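Local atomic coordinates of gliding motility protein MglB (Myxococcus xanthus, PDB entry 6IZW), a protein that belongs to the Roadblock/LC7 family and probably acts as a molecular adaptor and guanine-nucleotide exchange factor in gliding motility. Residues S57-N62 with L90-V95. The protein carries 1 engineered substitution. Residues are numbered along the deposited sequence; the frame is centred on the assembly and turned at random.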
# COMPACT_ATOMS: atom_id res chain seq x y z
N SER B 57 2.79 5.77 4.41
CA SER B 57 2.18 4.48 4.10
C SER B 57 1.46 4.52 2.76
O SER B 57 1.54 3.57 1.97
CB SER B 57 1.22 4.08 5.23
OG SER B 57 0.68 2.80 5.02
N LEU B 58 0.74 5.61 2.50
CA LEU B 58 0.10 5.81 1.20
C LEU B 58 1.14 5.97 0.10
O LEU B 58 0.97 5.46 -1.01
CB LEU B 58 -0.81 7.03 1.28
CG LEU B 58 -1.97 6.93 2.26
CD1 LEU B 58 -2.49 8.32 2.58
CD2 LEU B 58 -3.08 6.05 1.67
N THR B 59 2.23 6.68 0.41
CA THR B 59 3.28 6.88 -0.58
C THR B 59 3.85 5.55 -1.02
O THR B 59 3.94 5.27 -2.22
CB THR B 59 4.37 7.79 -0.01
OG1 THR B 59 3.86 9.13 0.10
CG2 THR B 59 5.60 7.78 -0.90
N ALA B 60 4.23 4.70 -0.07
CA ALA B 60 4.85 3.44 -0.45
C ALA B 60 3.84 2.53 -1.13
O ALA B 60 4.22 1.71 -1.97
CB ALA B 60 5.46 2.76 0.77
N GLY B 61 2.56 2.64 -0.77
CA GLY B 61 1.54 1.91 -1.48
C GLY B 61 1.39 2.39 -2.92
O GLY B 61 1.36 1.59 -3.86
N ASN B 62 1.32 3.71 -3.10
CA ASN B 62 1.27 4.28 -4.44
C ASN B 62 2.46 3.82 -5.28
O ASN B 62 2.29 3.26 -6.37
CB ASN B 62 1.22 5.80 -4.34
CG ASN B 62 1.42 6.49 -5.68
OD1 ASN B 62 1.27 5.89 -6.73
ND2 ASN B 62 1.76 7.76 -5.63
N LEU B 90 2.76 17.96 -5.46
CA LEU B 90 3.55 16.89 -4.87
C LEU B 90 4.41 16.23 -5.93
O LEU B 90 3.91 15.87 -7.01
CB LEU B 90 2.64 15.88 -4.18
CG LEU B 90 3.11 14.43 -4.06
CD1 LEU B 90 4.19 14.28 -3.01
CD2 LEU B 90 1.92 13.52 -3.78
N TYR B 91 5.69 16.05 -5.63
CA TYR B 91 6.61 15.32 -6.49
C TYR B 91 7.41 14.36 -5.61
O TYR B 91 7.75 14.70 -4.48
CB TYR B 91 7.55 16.28 -7.27
CG TYR B 91 8.73 15.62 -7.95
CD1 TYR B 91 8.66 15.25 -9.29
CD2 TYR B 91 9.92 15.39 -7.27
CE1 TYR B 91 9.74 14.64 -9.93
CE2 TYR B 91 11.00 14.78 -7.90
CZ TYR B 91 10.91 14.41 -9.23
OH TYR B 91 11.98 13.81 -9.87
N MSE B 92 7.68 13.16 -6.14
CA MSE B 92 8.43 12.12 -5.44
C MSE B 92 9.42 11.44 -6.38
O MSE B 92 9.15 11.36 -7.58
CB MSE B 92 7.48 11.05 -4.88
CG MSE B 92 6.05 11.50 -4.75
SE MSE B 92 4.81 10.04 -4.31
CE MSE B 92 4.87 9.02 -5.92
N THR B 93 10.52 10.90 -5.87
CA THR B 93 11.47 10.18 -6.71
C THR B 93 12.11 9.04 -5.93
O THR B 93 12.38 9.17 -4.73
CB THR B 93 12.55 11.11 -7.28
OG1 THR B 93 13.64 10.33 -7.81
CG2 THR B 93 13.09 12.05 -6.20
N ILE B 94 12.37 7.94 -6.63
CA ILE B 94 13.03 6.78 -6.05
C ILE B 94 14.52 7.08 -5.90
O ILE B 94 15.19 7.44 -6.87
CB ILE B 94 12.79 5.52 -6.90
CG1 ILE B 94 11.35 5.02 -6.72
CG2 ILE B 94 13.73 4.41 -6.49
CD1 ILE B 94 10.35 5.61 -7.69
N VAL B 95 15.03 6.94 -4.68
CA VAL B 95 16.43 7.19 -4.35
C VAL B 95 17.07 5.87 -3.96
O VAL B 95 17.01 5.46 -2.80
CB VAL B 95 16.57 8.23 -3.22
CG1 VAL B 95 18.03 8.49 -2.90
CG2 VAL B 95 15.85 9.52 -3.56
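Helix 52-72 of the Roadblock/LC7 domain lies over one face of the antiparallel sheet, and here one of its turns meets strand 88-94 through three buried side chains. M92, present as selenomethionine, is the strand's contribution. Its chain runs out from the sheet nearly straight as far as SE and then bends at chi3 (-68°), which brings the methyl to the carboxamide of N62. There CE of M92 lies 3.4 Å from ND2 of N62. SE of M92 is 4.0 Å from the same ND2. The amide reaches that far because CG of N62 stands anti to its backbone N (chi1 169°). One turn earlier on the helix, T59 passes alongside M92 in the opposite sense and touches with its methyl branch, CG2 of T59 sitting 4.2 Å from SE of M92.

The backbones stay well apart, with T59 CA and M92 CA 8.8 Å from each other, and the meeting is one of van der Waals touch. Two polar atoms find their partners outside the contact: OG1 of T59 bonds back to the carbonyl O of L55 on its own helix, and ND2 of N62 makes a weak hydrogen bond to OE1 of Q81 on strand 80-83. Both T59 and M92 also pack on V102 of strand 99-106, the neighbour of strand 88-94 in the sheet. A second MglB subunit packs against the same region, its L69 touching both T59 and L90 and its M66 touching N62. This is the helix-on-sheet layer of the Roadblock/LC7 fold, here set beside the subunit interface of an MglB dimer.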